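Local atomic coordinates of putative extracellular solute-binding protein (Bordetella bronchiseptica, PDB entry 4P56), a protein that binds mandelate in the periplasm and probably hands such a solute to a TRAP membrane transporter. Residues A[103-108]-A[235-240]; A[115-120]-A[143-148]; A[206-211]-A[231-236]. One frame throughout, in Å; residues are numbered along the deposited sequence.

Interaction 1. Residues A[103-108]-A[235-240]; sequences KFAVLP and SDTHAV. With RMN ((R)-mandelic acid), chain D.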
loop_
_atom_site.group_PDB
_atom_site.type_symbol
_atom_site.label_atom_id
_atom_site.label_comp_id
_atom_site.label_asym_id
_atom_site.label_seq_id
_atom_site.Cartn_x
_atom_site.Cartn_y
_atom_site.Cartn_z
ATOM N N LYS A 103 6.189 7.287 5.128
ATOM C CA LYS A 103 7.312 6.574 4.547
ATOM C C LYS A 103 8.122 5.722 5.554
ATOM O O LYS A 103 8.845 4.834 5.142
ATOM C CB LYS A 103 8.207 7.539 3.781
ATOM C CG LYS A 103 7.593 7.955 2.420
ATOM C CD LYS A 103 8.529 8.837 1.592
ATOM C CE LYS A 103 7.892 9.172 0.227
ATOM N NZ LYS A 103 8.842 9.903 -0.682
ATOM N N PHE A 104 7.998 5.984 6.854
ATOM C CA PHE A 104 8.682 5.156 7.868
ATOM C C PHE A 104 8.261 3.696 7.744
ATOM O O PHE A 104 9.024 2.794 8.096
ATOM C CB PHE A 104 8.348 5.641 9.281
ATOM C CG PHE A 104 6.944 5.333 9.696
ATOM C CD1 PHE A 104 5.913 6.201 9.385
ATOM C CD2 PHE A 104 6.640 4.164 10.364
ATOM C CE1 PHE A 104 4.626 5.937 9.733
ATOM C CE2 PHE A 104 5.312 3.876 10.735
ATOM C CZ PHE A 104 4.298 4.751 10.400
ATOM N N ALA A 105 7.042 3.447 7.254
ATOM C CA ALA A 105 6.445 2.108 7.318
ATOM C C ALA A 105 6.772 1.231 6.117
ATOM O O ALA A 105 6.413 0.050 6.102
ATOM C CB ALA A 105 4.929 2.206 7.448
ATOM N N VAL A 106 7.459 1.802 5.137
ATOM C CA VAL A 106 7.602 1.156 3.833
ATOM C C VAL A 106 9.048 1.157 3.318
ATOM O O VAL A 106 9.299 0.905 2.135
ATOM C CB VAL A 106 6.664 1.789 2.771
ATOM C CG1 VAL A 106 5.246 1.584 3.166
ATOM C CG2 VAL A 106 6.958 3.293 2.568
ATOM N N LEU A 107 10.001 1.376 4.220
ATOM C CA LEU A 107 11.401 1.419 3.840
ATOM C C LEU A 107 11.861 0.042 3.349
ATOM O O LEU A 107 11.251 -0.972 3.654
ATOM C CB LEU A 107 12.247 1.888 5.015
ATOM C CG LEU A 107 12.043 3.376 5.381
ATOM C CD1 LEU A 107 12.501 3.643 6.802
ATOM C CD2 LEU A 107 12.803 4.274 4.425
ATOM N N PRO A 108 12.948 0.004 2.579
ATOM C CA PRO A 108 13.440 -1.317 2.155
ATOM C C PRO A 108 13.782 -2.236 3.336
ATOM O O PRO A 108 14.306 -1.762 4.348
ATOM C CB PRO A 108 14.705 -0.979 1.366
ATOM C CG PRO A 108 14.454 0.414 0.841
ATOM C CD PRO A 108 13.688 1.110 1.952
ATOM N N SER A 235 7.475 -1.062 0.256
ATOM C CA SER A 235 6.063 -1.385 0.336
ATOM C C SER A 235 5.283 -0.085 0.106
ATOM O O SER A 235 5.874 0.936 -0.240
ATOM C CB SER A 235 5.743 -2.039 1.687
ATOM O OG SER A 235 4.378 -2.390 1.738
ATOM N N ASP A 236 3.974 -0.124 0.297
ATOM C CA ASP A 236 3.104 1.040 0.067
ATOM C C ASP A 236 1.997 0.949 1.100
ATOM O O ASP A 236 1.655 -0.160 1.558
ATOM C CB ASP A 236 2.505 1.021 -1.342
ATOM C CG ASP A 236 1.584 2.212 -1.613
ATOM O OD1 ASP A 236 1.799 3.330 -1.053
ATOM O OD2 ASP A 236 0.614 2.016 -2.388
ATOM N N THR A 237 1.475 2.107 1.507
ATOM C CA THR A 237 0.396 2.144 2.489
ATOM C C THR A 237 -0.808 2.747 1.805
ATOM O O THR A 237 -0.654 3.586 0.938
ATOM C CB THR A 237 0.772 2.951 3.755
ATOM O OG1 THR A 237 1.336 4.218 3.398
ATOM C CG2 THR A 237 1.828 2.181 4.603
ATOM N N HIS A 238 -1.990 2.307 2.197
ATOM C CA HIS A 238 -3.210 2.932 1.769
ATOM C C HIS A 238 -3.963 3.453 2.978
ATOM O O HIS A 238 -3.782 2.961 4.091
ATOM C CB HIS A 238 -4.105 1.903 1.066
ATOM C CG HIS A 238 -3.566 1.397 -0.226
ATOM N ND1 HIS A 238 -4.221 0.429 -0.960
ATOM C CD2 HIS A 238 -2.425 1.677 -0.904
ATOM C CE1 HIS A 238 -3.523 0.160 -2.050
ATOM N NE2 HIS A 238 -2.427 0.902 -2.036
ATOM N N ALA A 239 -4.839 4.418 2.753
ATOM C CA ALA A 239 -5.714 4.919 3.813
ATOM C C ALA A 239 -7.168 4.614 3.478
ATOM O O ALA A 239 -7.576 4.748 2.340
ATOM C CB ALA A 239 -5.526 6.420 3.988
ATOM N N VAL A 240 -7.959 4.219 4.479
ATOM C CA VAL A 240 -9.401 4.171 4.290
ATOM C C VAL A 240 -10.008 5.450 4.938
ATOM O O VAL A 240 -9.753 5.755 6.113
ATOM C CB VAL A 240 -9.984 2.900 4.903
ATOM C CG1 VAL A 240 -11.507 2.932 4.816
ATOM C CG2 VAL A 240 -9.434 1.686 4.183
HETATM C C1 RMN D . -0.698 -0.811 -5.379
HETATM C C2 RMN D . -2.064 -0.589 -5.474
HETATM C C3 RMN D . -2.943 -1.648 -5.606
HETATM C C4 RMN D . -2.466 -2.945 -5.687
HETATM C C5 RMN D . -1.096 -3.174 -5.605
HETATM C C6 RMN D . -0.226 -2.107 -5.449
HETATM C C7 RMN D . 0.256 0.345 -5.253
HETATM C C10 RMN D . 0.955 0.535 -6.566
HETATM O O8 RMN D . 1.252 0.122 -4.330
HETATM O O11 RMN D . 2.046 -0.069 -6.845
HETATM O O12 RMN D . 0.414 1.271 -7.446
#

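Interaction 2. Residues A[115-120]-A[143-148]; sequences TSRSIA and IYAHGP. With RMN ((R)-mandelic acid), chain D.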
loop_
_atom_site.group_PDB
_atom_site.type_symbol
_atom_site.label_atom_id
_atom_site.label_comp_id
_atom_site.label_asym_id
_atom_site.label_seq_id
_atom_site.Cartn_x
_atom_site.Cartn_y
_atom_site.Cartn_z
ATOM N N THR A 115 0.362 -8.153 7.078
ATOM C CA THR A 115 -0.308 -8.088 8.374
ATOM C C THR A 115 0.511 -7.349 9.409
ATOM O O THR A 115 0.027 -6.394 10.048
ATOM C CB THR A 115 -0.711 -9.487 8.878
ATOM O OG1 THR A 115 -1.698 -10.023 7.993
ATOM C CG2 THR A 115 -1.324 -9.413 10.307
ATOM N N SER A 116 1.748 -7.773 9.616
ATOM C CA SER A 116 2.594 -7.103 10.603
ATOM C C SER A 116 2.823 -5.613 10.268
ATOM O O SER A 116 2.668 -4.730 11.138
ATOM C CB SER A 116 3.926 -7.863 10.741
ATOM O OG SER A 116 4.646 -7.754 9.523
ATOM N N ARG A 117 3.134 -5.322 9.006
ATOM C CA ARG A 117 3.370 -3.926 8.572
ATOM C C ARG A 117 2.130 -3.033 8.699
ATOM O O ARG A 117 2.242 -1.856 9.074
ATOM C CB ARG A 117 3.849 -3.897 7.127
ATOM C CG ARG A 117 4.516 -2.605 6.729
ATOM C CD ARG A 117 4.809 -2.590 5.218
ATOM N NE ARG A 117 5.742 -3.611 4.771
ATOM C CZ ARG A 117 7.064 -3.449 4.757
ATOM N NH1 ARG A 117 7.620 -2.330 5.217
ATOM N NH2 ARG A 117 7.836 -4.409 4.297
ATOM N N SER A 118 0.960 -3.578 8.367
ATOM C CA SER A 118 -0.282 -2.823 8.471
ATOM C C SER A 118 -0.555 -2.447 9.923
ATOM O O SER A 118 -0.860 -1.303 10.244
ATOM C CB SER A 118 -1.476 -3.649 7.966
ATOM O OG SER A 118 -1.386 -3.910 6.578
ATOM N N ILE A 119 -0.482 -3.433 10.803
ATOM C CA ILE A 119 -0.790 -3.195 12.206
ATOM C C ILE A 119 0.198 -2.196 12.782
ATOM O O ILE A 119 -0.200 -1.244 13.437
ATOM C CB ILE A 119 -0.764 -4.494 13.016
ATOM C CG1 ILE A 119 -1.975 -5.333 12.637
ATOM C CG2 ILE A 119 -0.802 -4.184 14.511
ATOM C CD1 ILE A 119 -1.846 -6.761 13.009
ATOM N N ALA A 120 1.481 -2.404 12.526
ATOM C CA ALA A 120 2.501 -1.526 13.084
ATOM C C ALA A 120 2.415 -0.140 12.461
ATOM O O ALA A 120 2.592 0.875 13.146
ATOM C CB ALA A 120 3.906 -2.140 12.898
ATOM N N ILE A 143 -5.281 2.742 8.226
ATOM C CA ILE A 143 -4.246 2.608 7.234
ATOM C C ILE A 143 -3.855 1.140 7.201
ATOM O O ILE A 143 -3.911 0.451 8.207
ATOM C CB ILE A 143 -3.013 3.466 7.589
ATOM C CG1 ILE A 143 -3.328 4.950 7.440
ATOM C CG2 ILE A 143 -1.826 3.081 6.721
ATOM C CD1 ILE A 143 -2.253 5.869 8.082
ATOM N N TYR A 144 -3.462 0.664 6.038
ATOM C CA TYR A 144 -2.909 -0.668 5.898
ATOM C C TYR A 144 -1.753 -0.582 4.886
ATOM O O TYR A 144 -1.559 0.430 4.230
ATOM C CB TYR A 144 -3.983 -1.696 5.438
ATOM C CG TYR A 144 -4.653 -1.373 4.104
ATOM C CD1 TYR A 144 -4.021 -1.625 2.906
ATOM C CD2 TYR A 144 -5.905 -0.810 4.059
ATOM C CE1 TYR A 144 -4.619 -1.326 1.698
ATOM C CE2 TYR A 144 -6.520 -0.503 2.854
ATOM C CZ TYR A 144 -5.865 -0.757 1.679
ATOM O OH TYR A 144 -6.465 -0.454 0.474
ATOM N N ALA A 145 -1.016 -1.671 4.756
ATOM C CA ALA A 145 0.103 -1.733 3.810
ATOM C C ALA A 145 -0.008 -3.041 3.081
ATOM O O ALA A 145 -0.585 -3.987 3.620
ATOM C CB ALA A 145 1.405 -1.672 4.552
ATOM N N HIS A 146 0.537 -3.123 1.869
ATOM C CA HIS A 146 0.611 -4.414 1.216
ATOM C C HIS A 146 1.876 -5.174 1.636
ATOM O O HIS A 146 2.617 -4.731 2.522
ATOM C CB HIS A 146 0.428 -4.299 -0.320
ATOM C CG HIS A 146 1.528 -3.593 -1.082
ATOM N ND1 HIS A 146 2.859 -3.973 -1.047
ATOM C CD2 HIS A 146 1.453 -2.625 -2.034
ATOM C CE1 HIS A 146 3.553 -3.229 -1.887
ATOM N NE2 HIS A 146 2.722 -2.397 -2.504
ATOM N N GLY A 147 2.114 -6.312 1.011
ATOM C CA GLY A 147 3.228 -7.146 1.404
ATOM C C GLY A 147 4.539 -6.674 0.829
ATOM O O GLY A 147 4.621 -5.586 0.267
ATOM N N PRO A 148 5.584 -7.488 0.992
ATOM C CA PRO A 148 6.921 -7.185 0.499
ATOM C C PRO A 148 6.892 -6.897 -0.995
ATOM O O PRO A 148 6.336 -7.693 -1.761
ATOM C CB PRO A 148 7.696 -8.486 0.731
ATOM C CG PRO A 148 6.928 -9.249 1.719
ATOM C CD PRO A 148 5.521 -8.774 1.713
HETATM C C1 RMN D . -0.698 -0.811 -5.379
HETATM C C2 RMN D . -2.064 -0.589 -5.474
HETATM C C3 RMN D . -2.943 -1.648 -5.606
HETATM C C4 RMN D . -2.466 -2.945 -5.687
HETATM C C5 RMN D . -1.096 -3.174 -5.605
HETATM C C6 RMN D . -0.226 -2.107 -5.449
HETATM C C7 RMN D . 0.256 0.345 -5.253
HETATM C C10 RMN D . 0.955 0.535 -6.566
HETATM O O8 RMN D . 1.252 0.122 -4.330
HETATM O O11 RMN D . 2.046 -0.069 -6.845
HETATM O O12 RMN D . 0.414 1.271 -7.446
HETATM O O HOH W 1 4.559 -5.960 4.046
#

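Interaction 3. Residues A[206-211]-A[231-236]; sequences GVFFPA and GGLYSD. With RMN ((R)-mandelic acid), chain D.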
loop_
_atom_site.group_PDB
_atom_site.type_symbol
_atom_site.label_atom_id
_atom_site.label_comp_id
_atom_site.label_asym_id
_atom_site.label_seq_id
_atom_site.Cartn_x
_atom_site.Cartn_y
_atom_site.Cartn_z
ATOM N N GLY A 206 9.383 -3.267 -16.657
ATOM C CA GLY A 206 9.170 -3.940 -15.404
ATOM C C GLY A 206 8.255 -3.157 -14.492
ATOM O O GLY A 206 7.688 -2.125 -14.873
ATOM N N VAL A 207 8.056 -3.709 -13.300
ATOM C CA VAL A 207 7.085 -3.171 -12.361
ATOM C C VAL A 207 7.478 -3.541 -10.955
ATOM O O VAL A 207 7.997 -4.635 -10.716
ATOM C CB VAL A 207 5.631 -3.645 -12.663
ATOM C CG1 VAL A 207 5.519 -5.154 -12.669
ATOM C CG2 VAL A 207 4.657 -3.074 -11.642
ATOM N N PHE A 208 7.270 -2.606 -10.042
ATOM C CA PHE A 208 7.446 -2.870 -8.614
ATOM C C PHE A 208 6.028 -3.157 -8.120
ATOM O O PHE A 208 5.151 -2.295 -8.193
ATOM C CB PHE A 208 8.050 -1.650 -7.861
ATOM C CG PHE A 208 9.556 -1.500 -7.989
ATOM C CD1 PHE A 208 10.304 -2.336 -8.781
ATOM C CD2 PHE A 208 10.232 -0.468 -7.294
ATOM C CE1 PHE A 208 11.675 -2.179 -8.878
ATOM C CE2 PHE A 208 11.579 -0.319 -7.386
ATOM C CZ PHE A 208 12.311 -1.180 -8.187
ATOM N N PHE A 209 5.791 -4.392 -7.685
ATOM C CA PHE A 209 4.498 -4.813 -7.138
ATOM C C PHE A 209 4.748 -5.849 -6.040
ATOM O O PHE A 209 5.816 -6.479 -6.017
ATOM C CB PHE A 209 3.694 -5.522 -8.221
ATOM C CG PHE A 209 2.596 -4.698 -8.854
ATOM C CD1 PHE A 209 2.011 -3.630 -8.202
ATOM C CD2 PHE A 209 2.112 -5.060 -10.088
ATOM C CE1 PHE A 209 0.978 -2.920 -8.793
ATOM C CE2 PHE A 209 1.075 -4.340 -10.693
ATOM C CZ PHE A 209 0.515 -3.275 -10.031
ATOM N N PRO A 210 3.765 -6.051 -5.146
ATOM C CA PRO A 210 3.814 -7.223 -4.277
ATOM C C PRO A 210 3.419 -8.462 -5.083
ATOM O O PRO A 210 2.980 -8.336 -6.224
ATOM C CB PRO A 210 2.768 -6.917 -3.217
ATOM C CG PRO A 210 1.718 -6.157 -3.980
ATOM C CD PRO A 210 2.484 -5.331 -5.008
ATOM N N ALA A 211 3.626 -9.640 -4.521
ATOM C CA ALA A 211 3.414 -10.871 -5.261
ATOM C C ALA A 211 2.017 -10.993 -5.890
ATOM O O ALA A 211 1.889 -11.414 -7.014
ATOM C CB ALA A 211 3.672 -12.037 -4.371
ATOM N N GLY A 231 12.293 -8.995 3.625
ATOM C CA GLY A 231 11.559 -7.895 4.219
ATOM C C GLY A 231 11.048 -6.915 3.190
ATOM O O GLY A 231 10.549 -5.836 3.546
ATOM N N GLY A 232 11.186 -7.270 1.910
ATOM C CA GLY A 232 10.663 -6.449 0.839
ATOM C C GLY A 232 11.628 -5.399 0.309
ATOM O O GLY A 232 12.425 -4.824 1.037
ATOM N N LEU A 233 11.528 -5.128 -0.983
ATOM C CA LEU A 233 12.308 -4.069 -1.585
ATOM C C LEU A 233 11.765 -2.712 -1.172
ATOM O O LEU A 233 12.513 -1.724 -1.090
ATOM C CB LEU A 233 12.298 -4.207 -3.106
ATOM C CG LEU A 233 13.057 -3.138 -3.898
ATOM C CD1 LEU A 233 14.537 -3.093 -3.493
ATOM C CD2 LEU A 233 12.930 -3.349 -5.387
ATOM N N TYR A 234 10.465 -2.673 -0.908
ATOM C CA TYR A 234 9.751 -1.445 -0.530
ATOM C C TYR A 234 8.327 -1.944 -0.227
ATOM O O TYR A 234 8.004 -3.140 -0.395
ATOM C CB TYR A 234 9.697 -0.435 -1.708
ATOM C CG TYR A 234 8.701 -0.938 -2.697
ATOM C CD1 TYR A 234 9.042 -1.946 -3.564
ATOM C CD2 TYR A 234 7.377 -0.491 -2.687
ATOM C CE1 TYR A 234 8.115 -2.512 -4.400
ATOM C CE2 TYR A 234 6.448 -1.029 -3.542
ATOM C CZ TYR A 234 6.822 -2.055 -4.392
ATOM O OH TYR A 234 5.925 -2.655 -5.255
ATOM N N SER A 235 7.475 -1.062 0.256
ATOM C CA SER A 235 6.063 -1.385 0.336
ATOM C C SER A 235 5.283 -0.085 0.106
ATOM O O SER A 235 5.874 0.936 -0.240
ATOM C CB SER A 235 5.743 -2.039 1.687
ATOM O OG SER A 235 4.378 -2.390 1.738
ATOM N N ASP A 236 3.974 -0.124 0.297
ATOM C CA ASP A 236 3.104 1.040 0.067
ATOM C C ASP A 236 1.997 0.949 1.100
ATOM O O ASP A 236 1.655 -0.160 1.558
ATOM C CB ASP A 236 2.505 1.021 -1.342
ATOM C CG ASP A 236 1.584 2.212 -1.613
ATOM O OD1 ASP A 236 1.799 3.330 -1.053
ATOM O OD2 ASP A 236 0.614 2.016 -2.388
HETATM C C1 RMN D . -0.698 -0.811 -5.379
HETATM C C2 RMN D . -2.064 -0.589 -5.474
HETATM C C3 RMN D . -2.943 -1.648 -5.606
HETATM C C4 RMN D . -2.466 -2.945 -5.687
HETATM C C5 RMN D . -1.096 -3.174 -5.605
HETATM C C6 RMN D . -0.226 -2.107 -5.449
HETATM C C7 RMN D . 0.256 0.345 -5.253
HETATM C C10 RMN D . 0.955 0.535 -6.566
HETATM O O8 RMN D . 1.252 0.122 -4.330
HETATM O O11 RMN D . 2.046 -0.069 -6.845
HETATM O O12 RMN D . 0.414 1.271 -7.446
#

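Interaction 1. Residues A[103-108]-A[235-240]
V106 sets its CG1 anti to its own carbonyl carbon (chi1 -63°), and this methyl lies against S235 C and D236 N. T237 OG1 lies between its backbone N and carbonyl carbon (chi1 49°), which leaves CG2 anti to the carbonyl carbon and facing V106. The two methyls pack together, V106 CG1 to T237 CG2 at 3.8 Å. A105 adds its CB at 4.2 Å from T237 CG2. V106 CB sits over the S235 carbonyl, 3.2 Å from S235 O. One backbone bond ties the segments: S235 N donates to V106 O over 3.3 Å. The buried contact joins the loop after strand 87-91 to the start of strand 237-242, the middle strand of a three-stranded antiparallel sheet in this family 7 solute-binding fold. The polar ends of S235 and T237 are engaged elsewhere, S235 OG with H146 O and T237 OG1 with H92 ND1. D236 turns its CB away from 103-108, and its carboxylate reaches the mandelate. Its OD2 accepts the ligand hydroxyl, RMN O8, at 2.8 Å. S91 OG also bonds to D236 OD2, and H238 NE2 does so weakly. The H238 ring presents its edge to the ligand phenyl, with NE2 3.8 Å from RMN C2.

Interaction 2. Residues A[115-120]-A[143-148]
S118 accepts the backbone N-H of A145: A145 N lies 2.9 Å from S118 OG, and the bond is nearly straight at 170°. It joins helix 114-129 to strand 139-145, an outermost strand of the antiparallel sheet with 87-91 and 237-242. The short helix and strand segments run roughly antiparallel, at 153°, with axes 6.3 Å apart. Beside this bond, the aliphatic part of R117 lies along A145, CD 3.6 Å from A145 CB. Water 1 bridges the segments here: it accepts from R117 NE at 2.7 Å and donates to H146 O at 2.8 Å. Y144 CB approaches S118 OG, while its ring leads away from the helix. The CB of H146 points away from the helix, and its ring lies in the mandelate pocket. The ring edge makes a close contact with the ligand, H146 NE2 to RMN O8 at 3.4 Å. A second shell fixes these groups. S118 keeps OG beside its own backbone N (chi1 -66°), and there OG also bonds to A114 O one helical turn back. R117 NH1 is held by A105 O and S110 OG, and Y144 OH by H238 ND1. The rotation of the H146 ring is restrained by H146 ND1, which donates to G147 O at 2.7 Å, almost in the ring plane.

Interaction 3. Residues A[206-211]-A[231-236]
F208 receives L233 and Y234 in two different apolar contacts. One is CH-pi. L233 CD2 lies over one face of the F208 ring, offset toward the rim at CZ and 3.9 Å from the centroid. L233 extends its CG anti to the backbone N (chi1 179°), which carries the methyl out to that face. The second is aromatic. The F208 and Y234 planes are 21° apart, but the rings are displaced so far that one scarcely covers the other; their centroids are 5.5 Å apart. Y234 CE1 packs instead on F208 CB at 3.6 Å. Polar proximity is third. Y234 OH reaches the backbone between F208 and F209, 3.0 Å from F209 N, but at a poor angle for a hydrogen bond. Last come ligand contacts. F209 turns its CB away from 231-236, and its CE1 lies 3.6 Å from RMN O11, a carboxylate oxygen of mandelate. R170, which also bonds the ligand, makes a cation-pi contact with F209. The contact sets the loop before strand 237-242 against strand 206-210 of the six-stranded mixed sheet. Helix 174-182 borders it, with A180 on F208, V179 on L233 and M175 and A176 on Y234; strands 149-153 and 168-171 flank F208.

In the fold
All three contacts include residues that touch the bound mandelate. The centres of interactions 1 and 2 are about 8 Å apart, those of 1 and 3 about 11 Å, and those of 2 and 3 about 13 Å. Interactions 1 and 2 meet in the antiparallel sheet, where strands 237-242 and 139-145 are neighbours. Interaction 3 reaches the six-stranded mixed sheet and shares S235 and D236 with interaction 1. Along the chain, 115-120 and 143-148 both fall between the two segments of interaction 1; interaction 3 follows interaction 2. Chain 231-240 runs from a loop packed on strand 206-210 of the mixed sheet into strand 237-242, linking the two sheets and contributing D236 and H238 to the pocket.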